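Local coordinates for protein P47 (Clostridium botulinum, PDB 6EKT) that is a presumed lipid-binding, TULIP-like protein of the botulinum neurotoxin A2 locus that may form part of a progenitor complex protecting the toxin in the gut, at residues F53-I58 and Q62-V67; G132-D137 and A165-E170; I142-N147 and E153-F158. One frame throughout, in Å; residues are numbered along the deposited sequence.

Contact 1 (F53-I58 and Q62-V67); sequences FLYSNI and QEIKMV
Three pairs of backbone bonds join Phe-53 to Met-66, Tyr-55 to Ile-64 and Asn-57 to Gln-62, each residue giving its N-H and taking one with its O. The bond from Phe-53 N to Met-66 O measures 2.8 Å and its return, from Met-66 N to Phe-53 O, 2.9 Å; in both the donor lies in the carbonyl plane. In the pair next to the turn, Gln-62 N stands tilted 26° from the plane of the Asn-57 carbonyl. Between these pairs, Leu-54 with Lys-65 and Ser-56 with Glu-63 are non-hydrogen-bonded, and the axes run antiparallel at 175°.

Side chains alternate between the two faces. On one, Leu-54 CD2 rests 3.5 Å from Lys-65 CG, the two chains lying side by side and pointing the same way. On the other, Tyr-55 CB meets Ile-64 CG2 at 3.7 Å, and the same methyl sits at the edge of the Tyr-55 ring, near its plane. The bend of Met-66 at chi3 (-69°) leads its CE to the edge of the Phe-53 ring, 4.2 Å from Phe-53 CB. A weak bond of 3.4 Å from Asn-57 ND2 to Tyr-55 OH links neighbours on this face.

Further out, Gln-62 OE1 bonds Lys-160 NZ, Met-66 packs on Ala-165 and the Phe-53 ring meets Phe-166 edge-to-face, so this face lies against helix 152-168. Glu-63 OE1 is held by Tyr-92 OH from strand 91-94, the next strand beyond 62-68. The alternating register and the short connection, within which Asn-57 OD1 accepts from Lys-60 N, define a beta hairpin, here at the margin of a four-stranded antiparallel sheet backed by a helix.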
loop_
_atom_site.group_PDB
_atom_site.type_symbol
_atom_site.label_atom_id
_atom_site.label_comp_id
_atom_site.label_asym_id
_atom_site.label_seq_id
_atom_site.Cartn_x
_atom_site.Cartn_y
_atom_site.Cartn_z
ATOM N N PHE A 53 4.824 12.639 34.819
ATOM C CA PHE A 53 3.400 12.680 35.124
ATOM C C PHE A 53 3.242 12.835 36.635
ATOM O O PHE A 53 3.776 12.018 37.408
ATOM C CB PHE A 53 2.674 11.381 34.679
ATOM C CG PHE A 53 2.515 11.201 33.173
ATOM C CD1 PHE A 53 2.878 12.194 32.246
ATOM C CD2 PHE A 53 1.956 10.011 32.684
ATOM C CE1 PHE A 53 2.696 11.989 30.875
ATOM C CE2 PHE A 53 1.774 9.806 31.319
ATOM C CZ PHE A 53 2.147 10.792 30.416
ATOM N N LEU A 54 2.521 13.887 37.032
ATOM C CA LEU A 54 2.061 14.087 38.414
ATOM C C LEU A 54 0.539 14.021 38.511
ATOM O O LEU A 54 -0.171 14.480 37.613
ATOM C CB LEU A 54 2.515 15.452 38.964
ATOM C CG LEU A 54 3.984 15.882 38.908
ATOM C CD1 LEU A 54 4.132 17.398 39.073
ATOM C CD2 LEU A 54 4.758 15.174 40.003
ATOM N N TYR A 55 0.058 13.472 39.627
ATOM C CA TYR A 55 -1.356 13.481 39.973
ATOM C C TYR A 55 -1.503 13.585 41.494
ATOM O O TYR A 55 -0.803 12.896 42.238
ATOM C CB TYR A 55 -2.080 12.237 39.434
ATOM C CG TYR A 55 -3.489 12.091 39.974
ATOM C CD1 TYR A 55 -4.569 12.777 39.382
ATOM C CD2 TYR A 55 -3.742 11.301 41.096
ATOM C CE1 TYR A 55 -5.861 12.662 39.897
ATOM C CE2 TYR A 55 -5.025 11.185 41.614
ATOM C CZ TYR A 55 -6.072 11.864 41.011
ATOM O OH TYR A 55 -7.335 11.735 41.531
ATOM N N SER A 56 -2.432 14.438 41.926
ATOM C CA SER A 56 -2.733 14.664 43.344
ATOM C C SER A 56 -4.225 14.704 43.609
ATOM O O SER A 56 -5.012 15.110 42.746
ATOM C CB SER A 56 -2.138 15.989 43.802
ATOM O OG SER A 56 -0.776 15.827 44.088
ATOM N N ASN A 57 -4.605 14.279 44.810
ATOM C CA ASN A 57 -5.979 14.371 45.272
ATOM C C ASN A 57 -5.917 14.569 46.781
ATOM O O ASN A 57 -5.730 13.615 47.542
ATOM C CB ASN A 57 -6.769 13.110 44.896
ATOM C CG ASN A 57 -8.264 13.241 45.162
ATOM O OD1 ASN A 57 -8.702 13.805 46.172
ATOM N ND2 ASN A 57 -9.057 12.695 44.256
ATOM N N ILE A 58 -6.057 15.827 47.192
ATOM C CA ILE A 58 -5.865 16.204 48.587
ATOM C C ILE A 58 -6.979 15.678 49.503
ATOM O O ILE A 58 -6.691 15.231 50.614
ATOM C CB ILE A 58 -5.597 17.721 48.781
ATOM C CG1 ILE A 58 -6.719 18.580 48.178
ATOM C CG2 ILE A 58 -4.231 18.107 48.208
ATOM C CD1 ILE A 58 -6.939 19.869 48.944
ATOM N N GLN A 62 -3.947 11.218 48.289
ATOM C CA GLN A 62 -3.236 10.373 47.324
ATOM C C GLN A 62 -2.396 11.233 46.397
ATOM O O GLN A 62 -2.836 12.302 45.955
ATOM C CB GLN A 62 -4.208 9.521 46.493
ATOM C CG GLN A 62 -4.819 8.340 47.248
ATOM C CD GLN A 62 -5.690 7.422 46.387
ATOM O OE1 GLN A 62 -5.910 7.666 45.197
ATOM N NE2 GLN A 62 -6.181 6.344 46.999
ATOM N N GLU A 63 -1.182 10.764 46.123
ATOM C CA GLU A 63 -0.316 11.391 45.122
ATOM C C GLU A 63 0.578 10.383 44.396
ATOM O O GLU A 63 0.888 9.314 44.925
ATOM C CB GLU A 63 0.510 12.533 45.738
ATOM C CG GLU A 63 1.560 12.082 46.734
ATOM C CD GLU A 63 2.057 13.205 47.628
ATOM O OE1 GLU A 63 2.806 14.087 47.153
ATOM O OE2 GLU A 63 1.709 13.187 48.816
ATOM N N ILE A 64 0.977 10.739 43.177
ATOM C CA ILE A 64 1.864 9.916 42.359
ATOM C C ILE A 64 2.747 10.812 41.478
ATOM O O ILE A 64 2.291 11.845 40.976
ATOM C CB ILE A 64 1.088 8.857 41.521
ATOM C CG1 ILE A 64 2.059 7.974 40.715
ATOM C CG2 ILE A 64 0.013 9.503 40.649
ATOM C CD1 ILE A 64 1.441 6.724 40.113
ATOM N N LYS A 65 4.010 10.415 41.333
ATOM C CA LYS A 65 4.961 11.087 40.456
ATOM C C LYS A 65 5.717 10.025 39.674
ATOM O O LYS A 65 6.231 9.071 40.277
ATOM C CB LYS A 65 5.955 11.932 41.280
ATOM C CG LYS A 65 7.090 12.543 40.469
ATOM C CD LYS A 65 7.919 13.475 41.339
ATOM C CE LYS A 65 9.068 14.064 40.552
ATOM N NZ LYS A 65 9.863 14.910 41.489
ATOM N N MET A 66 5.785 10.202 38.346
ATOM C CA MET A 66 6.491 9.280 37.445
ATOM C C MET A 66 7.355 10.037 36.452
ATOM O O MET A 66 6.843 10.816 35.636
ATOM C CB MET A 66 5.502 8.375 36.688
ATOM C CG MET A 66 4.746 7.369 37.546
ATOM S SD MET A 66 3.561 6.315 36.677
ATOM C CE MET A 66 2.268 7.462 36.218
ATOM N N VAL A 67 8.663 9.811 36.521
ATOM C CA VAL A 67 9.591 10.312 35.501
ATOM C C VAL A 67 10.065 9.094 34.694
ATOM O O VAL A 67 10.640 8.147 35.257
ATOM C CB VAL A 67 10.791 11.106 36.105
ATOM C CG1 VAL A 67 11.516 11.900 35.021
ATOM C CG2 VAL A 67 10.343 12.053 37.222
#

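Contact 2 (G132-D137 and A165-E170); sequences GSESND and AFIQNE
Ile-167 points its CB toward the 132-137 loop and touches Ser-133 and Glu-134. From CB the chain divides. CG2 meets the carboxylate end of Glu-134, with Ile-167 CG2 4.0 Å from Glu-134 OE2. The other branch leaves with CG1 anti to the carbonyl carbon (chi1 -70°), and Ile-167 CG1 only approaches Gly-132 O, at 4.5 Å. At the tip, CD1 sits squarely over the flat face of the Ser-133 to Glu-134 peptide, 3.7 Å from both Ser-133 C and Glu-134 N. Glu-134 CG closes on the same methyl at 4.0 Å from Ile-167 CD1, the two side chains running at a slant to each other. All of this is van der Waals contact.

The peptide under CD1 belongs to a type I beta turn from Ser-133 to Asn-136. Its ends are tied twice: Ser-133 N gives a nearly straight bond (171°) of 3.0 Å to Asn-136 OD1, and Asn-136 N bonds Ser-133 O at 3.2 Å.

The contact lies at the surface, where the last turn of helix 152-168 meets an interruption in strand 124-141. Ile-167 also touches Ile-139 of that strand, while Phe-166 packs on Leu-109 and Ile-111 of strand 108-118.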
loop_
_atom_site.group_PDB
_atom_site.type_symbol
_atom_site.label_atom_id
_atom_site.label_comp_id
_atom_site.label_asym_id
_atom_site.label_seq_id
_atom_site.Cartn_x
_atom_site.Cartn_y
_atom_site.Cartn_z
ATOM N N GLY A 132 -8.159 8.131 26.151
ATOM C CA GLY A 132 -9.583 7.970 26.471
ATOM C C GLY A 132 -9.969 8.661 27.759
ATOM O O GLY A 132 -9.551 9.802 28.016
ATOM N N SER A 133 -10.761 7.968 28.574
ATOM C CA SER A 133 -11.232 8.514 29.847
ATOM C C SER A 133 -11.426 7.366 30.831
ATOM O O SER A 133 -11.233 6.206 30.471
ATOM C CB SER A 133 -12.528 9.316 29.654
ATOM O OG SER A 133 -13.626 8.468 29.360
ATOM N N GLU A 134 -11.800 7.677 32.073
ATOM C CA GLU A 134 -12.045 6.634 33.075
ATOM C C GLU A 134 -13.212 5.719 32.704
ATOM O O GLU A 134 -13.282 4.594 33.181
ATOM C CB GLU A 134 -12.243 7.245 34.462
ATOM C CG GLU A 134 -10.934 7.706 35.100
ATOM C CD GLU A 134 -10.997 9.134 35.626
ATOM O OE1 GLU A 134 -11.868 9.406 36.489
ATOM O OE2 GLU A 134 -10.168 9.983 35.192
ATOM N N SER A 135 -14.105 6.199 31.840
ATOM C CA SER A 135 -15.282 5.436 31.413
ATOM C C SER A 135 -15.070 4.509 30.194
ATOM O O SER A 135 -16.029 3.872 29.731
ATOM C CB SER A 135 -16.464 6.383 31.168
ATOM O OG SER A 135 -16.294 7.102 29.964
ATOM N N ASN A 136 -13.846 4.463 29.652
ATOM C CA ASN A 136 -13.472 3.455 28.630
ATOM C C ASN A 136 -12.126 2.782 28.950
ATOM O O ASN A 136 -11.501 3.083 29.982
ATOM C CB ASN A 136 -13.485 4.039 27.210
ATOM C CG ASN A 136 -12.569 5.242 27.058
ATOM O OD1 ASN A 136 -11.433 5.244 27.524
ATOM N ND2 ASN A 136 -13.074 6.277 26.397
ATOM N N ASP A 137 -11.687 1.888 28.067
ATOM C CA ASP A 137 -10.465 1.112 28.279
ATOM C C ASP A 137 -9.365 1.453 27.264
ATOM O O ASP A 137 -8.624 0.579 26.796
ATOM C CB ASP A 137 -10.785 -0.381 28.273
ATOM C CG ASP A 137 -11.629 -0.799 29.459
ATOM O OD1 ASP A 137 -11.204 -0.588 30.619
ATOM O OD2 ASP A 137 -12.708 -1.369 29.209
ATOM N N ALA A 165 -2.897 9.377 36.628
ATOM C CA ALA A 165 -1.794 10.188 36.145
ATOM C C ALA A 165 -1.751 10.268 34.601
ATOM O O ALA A 165 -1.569 11.356 34.035
ATOM C CB ALA A 165 -0.473 9.694 36.725
ATOM N N PHE A 166 -1.966 9.141 33.925
ATOM C CA PHE A 166 -1.989 9.153 32.451
ATOM C C PHE A 166 -3.086 10.056 31.898
ATOM O O PHE A 166 -2.796 10.965 31.114
ATOM C CB PHE A 166 -2.070 7.729 31.866
ATOM C CG PHE A 166 -0.727 7.072 31.698
ATOM C CD1 PHE A 166 0.095 6.824 32.800
ATOM C CD2 PHE A 166 -0.272 6.699 30.430
ATOM C CE1 PHE A 166 1.346 6.228 32.648
ATOM C CE2 PHE A 166 0.980 6.113 30.267
ATOM C CZ PHE A 166 1.785 5.869 31.377
ATOM N N ILE A 167 -4.324 9.842 32.340
ATOM C CA ILE A 167 -5.459 10.628 31.846
ATOM C C ILE A 167 -5.263 12.121 32.148
ATOM O O ILE A 167 -5.434 12.956 31.249
ATOM C CB ILE A 167 -6.828 10.085 32.317
ATOM C CG1 ILE A 167 -7.124 8.751 31.615
ATOM C CG2 ILE A 167 -7.954 11.088 32.044
ATOM C CD1 ILE A 167 -8.089 7.852 32.358
ATOM N N GLN A 168 -4.846 12.452 33.370
ATOM C CA GLN A 168 -4.651 13.859 33.712
ATOM C C GLN A 168 -3.520 14.539 32.915
ATOM O O GLN A 168 -3.565 15.747 32.704
ATOM C CB GLN A 168 -4.485 14.057 35.225
ATOM C CG GLN A 168 -4.764 15.486 35.672
ATOM C CD GLN A 168 -4.175 15.775 37.020
ATOM O OE1 GLN A 168 -2.964 15.941 37.153
ATOM N NE2 GLN A 168 -5.023 15.831 38.038
ATOM N N ASN A 169 -2.542 13.762 32.450
ATOM C CA ASN A 169 -1.381 14.293 31.725
ATOM C C ASN A 169 -1.418 14.013 30.217
ATOM O O ASN A 169 -0.388 14.082 29.533
ATOM C CB ASN A 169 -0.098 13.719 32.308
ATOM C CG ASN A 169 0.256 14.317 33.644
ATOM O OD1 ASN A 169 0.888 15.370 33.715
ATOM N ND2 ASN A 169 -0.140 13.641 34.716
ATOM N N GLU A 170 -2.613 13.720 29.714
ATOM C CA GLU A 170 -2.841 13.374 28.315
ATOM C C GLU A 170 -2.268 14.429 27.323
ATOM O O GLU A 170 -1.631 14.061 26.347
ATOM C CB GLU A 170 -4.335 13.060 28.118
ATOM C CG GLU A 170 -4.918 13.249 26.732
ATOM C CD GLU A 170 -5.631 14.578 26.576
ATOM O OE1 GLU A 170 -6.425 14.941 27.474
ATOM O OE2 GLU A 170 -5.406 15.249 25.547
#

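Contact 3 (I142-N147 and E153-F158); sequences IVSDLN and EDEFYF
Glu-155 OE1, itself 3.6 Å from Ser-144 CB, takes a hydrogen bond of 2.9 Å from a water oxygen, and that water accepts from Asp-145 N at 2.8 Å. The water thus links the loop backbone to a carboxylate in the first turns of the helix. Glu-155 CG lies anti to the backbone N (chi1 -167°) and the chain runs extended beyond it, which lays it alongside Ser-144: Ser-144 OG is 3.4 Å from Glu-155 CG. The hydroxyl is hydrogen-bonded further along the helix, to Asn-159 OD1, so Ser-144 meets one turn of the helix by packing and the next by a hydrogen bond.

Phe-158, one turn after Glu-155, brings Phe-158 CE2 to 3.6 Å from Ser-144 O, which approaches the ring obliquely. This carbonyl oxygen is buried and has no hydrogen-bond partner in the model.

The Asp-145 carboxylate takes three backbone N-H groups. Asp-145 OD1 accepts from Asn-147 N at 3.0 Å, forming an Asx turn in which the donor stands 74° out of the carboxylate plane; the same oxygen also accepts from Asn-106 N, and OD2 from Asn-149 N.

Just before, Ile-142 and Val-143 both face Val-108 in a classic beta bulge where the strand turns a corner. The loop leads from strand 124-141 into helix 152-168, and the Phe-158 ring packs on Ile-88 of strand 81-88 and Phe-93 of strand 91-94.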
loop_
_atom_site.group_PDB
_atom_site.type_symbol
_atom_site.label_atom_id
_atom_site.label_comp_id
_atom_site.label_asym_id
_atom_site.label_seq_id
_atom_site.Cartn_x
_atom_site.Cartn_y
_atom_site.Cartn_z
ATOM N N ILE A 142 -1.488 -4.096 31.433
ATOM C CA ILE A 142 -1.161 -5.486 31.135
ATOM C C ILE A 142 -0.412 -6.097 32.317
ATOM O O ILE A 142 -0.863 -7.104 32.855
ATOM C CB ILE A 142 -0.397 -5.623 29.784
ATOM C CG1 ILE A 142 -1.165 -4.924 28.651
ATOM C CG2 ILE A 142 -0.125 -7.086 29.428
ATOM C CD1 ILE A 142 -2.623 -5.353 28.465
ATOM N N VAL A 143 0.703 -5.476 32.720
ATOM C CA VAL A 143 1.521 -5.896 33.872
ATOM C C VAL A 143 1.906 -4.643 34.655
ATOM O O VAL A 143 2.437 -3.683 34.092
ATOM C CB VAL A 143 2.820 -6.648 33.452
ATOM C CG1 VAL A 143 3.545 -7.211 34.672
ATOM C CG2 VAL A 143 2.529 -7.778 32.469
ATOM N N SER A 144 1.643 -4.650 35.958
ATOM C CA SER A 144 1.967 -3.499 36.809
ATOM C C SER A 144 3.479 -3.253 36.868
ATOM O O SER A 144 3.947 -2.109 36.741
ATOM C CB SER A 144 1.357 -3.670 38.215
ATOM O OG SER A 144 -0.058 -3.789 38.110
ATOM N N ASP A 145 4.232 -4.333 37.033
ATOM C CA ASP A 145 5.688 -4.267 37.043
ATOM C C ASP A 145 6.281 -5.570 36.524
ATOM O O ASP A 145 6.208 -6.611 37.175
ATOM C CB ASP A 145 6.227 -3.942 38.453
ATOM C CG ASP A 145 7.741 -3.680 38.470
ATOM O OD1 ASP A 145 8.355 -3.498 37.405
ATOM O OD2 ASP A 145 8.318 -3.642 39.574
ATOM N N LEU A 146 6.877 -5.478 35.342
ATOM C CA LEU A 146 7.587 -6.589 34.715
ATOM C C LEU A 146 8.767 -7.089 35.586
ATOM O O LEU A 146 9.207 -8.232 35.442
ATOM C CB LEU A 146 8.059 -6.148 33.326
ATOM C CG LEU A 146 8.128 -7.102 32.130
ATOM C CD1 LEU A 146 6.844 -7.892 31.913
ATOM C CD2 LEU A 146 8.480 -6.298 30.890
ATOM N N ASN A 147 9.243 -6.233 36.496
ATOM C CA ASN A 147 10.352 -6.544 37.413
ATOM C C ASN A 147 9.920 -7.178 38.754
ATOM O O ASN A 147 10.773 -7.496 39.594
ATOM C CB ASN A 147 11.205 -5.284 37.648
ATOM C CG ASN A 147 11.872 -4.773 36.381
ATOM O OD1 ASN A 147 12.222 -5.546 35.494
ATOM N ND2 ASN A 147 12.054 -3.458 36.292
ATOM N N GLU A 153 -1.782 -4.849 48.035
ATOM C CA GLU A 153 -2.291 -3.470 48.172
ATOM C C GLU A 153 -1.492 -2.466 47.330
ATOM O O GLU A 153 -2.100 -1.609 46.673
ATOM C CB GLU A 153 -2.334 -2.994 49.642
ATOM C CG GLU A 153 -3.366 -3.677 50.550
ATOM C CD GLU A 153 -2.916 -5.053 51.048
ATOM O OE1 GLU A 153 -1.697 -5.342 50.998
ATOM O OE2 GLU A 153 -3.780 -5.856 51.468
ATOM N N ASP A 154 -0.149 -2.571 47.352
ATOM C CA ASP A 154 0.717 -1.686 46.550
ATOM C C ASP A 154 0.363 -1.699 45.064
ATOM O O ASP A 154 0.247 -0.632 44.453
ATOM C CB ASP A 154 2.203 -2.028 46.701
ATOM C CG ASP A 154 2.805 -1.529 48.008
ATOM O OD1 ASP A 154 2.127 -0.855 48.810
ATOM O OD2 ASP A 154 3.997 -1.802 48.219
ATOM N N GLU A 155 0.208 -2.900 44.505
ATOM C CA GLU A 155 -0.166 -3.087 43.108
ATOM C C GLU A 155 -1.530 -2.461 42.813
ATOM O O GLU A 155 -1.726 -1.788 41.779
ATOM C CB GLU A 155 -0.175 -4.585 42.780
ATOM C CG GLU A 155 -0.249 -4.917 41.310
ATOM C CD GLU A 155 0.204 -6.337 41.009
ATOM O OE1 GLU A 155 1.316 -6.494 40.479
ATOM O OE2 GLU A 155 -0.532 -7.297 41.311
ATOM N N PHE A 156 -2.466 -2.677 43.737
ATOM C CA PHE A 156 -3.844 -2.221 43.586
ATOM C C PHE A 156 -3.904 -0.698 43.502
ATOM O O PHE A 156 -4.504 -0.136 42.563
ATOM C CB PHE A 156 -4.696 -2.745 44.761
ATOM C CG PHE A 156 -6.175 -2.566 44.560
ATOM C CD1 PHE A 156 -6.905 -3.506 43.823
ATOM C CD2 PHE A 156 -6.834 -1.449 45.076
ATOM C CE1 PHE A 156 -8.272 -3.336 43.604
ATOM C CE2 PHE A 156 -8.201 -1.275 44.866
ATOM C CZ PHE A 156 -8.917 -2.225 44.137
ATOM N N TYR A 157 -3.265 -0.031 44.469
ATOM C CA TYR A 157 -3.224 1.438 44.478
ATOM C C TYR A 157 -2.417 2.052 43.336
ATOM O O TYR A 157 -2.803 3.103 42.782
ATOM C CB TYR A 157 -2.785 1.989 45.845
ATOM C CG TYR A 157 -3.875 1.833 46.875
ATOM C CD1 TYR A 157 -5.052 2.609 46.807
ATOM C CD2 TYR A 157 -3.761 0.894 47.904
ATOM C CE1 TYR A 157 -6.075 2.455 47.749
ATOM C CE2 TYR A 157 -4.774 0.741 48.846
ATOM C CZ TYR A 157 -5.922 1.522 48.769
ATOM O OH TYR A 157 -6.920 1.341 49.718
ATOM N N PHE A 158 -1.320 1.387 42.981
ATOM C CA PHE A 158 -0.496 1.825 41.870
ATOM C C PHE A 158 -1.302 1.842 40.558
ATOM O O PHE A 158 -1.253 2.827 39.807
ATOM C CB PHE A 158 0.774 0.965 41.728
ATOM C CG PHE A 158 1.596 1.296 40.500
ATOM C CD1 PHE A 158 2.320 2.494 40.419
ATOM C CD2 PHE A 158 1.653 0.407 39.423
ATOM C CE1 PHE A 158 3.067 2.803 39.286
ATOM C CE2 PHE A 158 2.414 0.706 38.292
ATOM C CZ PHE A 158 3.119 1.903 38.219
HETATM O O HOH W 1 3.089 -6.582 38.244
#

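From the N terminus, contact 1 closes first, its strands joined by a short turn, and is complete before the other two begin. Contact 2 opens at 132-137 and closes at 165-170; within that span contact 3 opens at 142-147 and closes at 153-158, so these two nest and none cross. Contact 2 sets the last turn of helix 152-168 against the interruption in strand 124-141, and contact 3 sets its early turns against the loop that follows that strand, with centres about 17 Å apart. Contact 1 lies along the same helix: Leu-54 O accepts from Asn-169 ND2, and Gln-62 touches Tyr-157. Together they join the hairpin's sheet, the helix and the neighbouring six-stranded sheet.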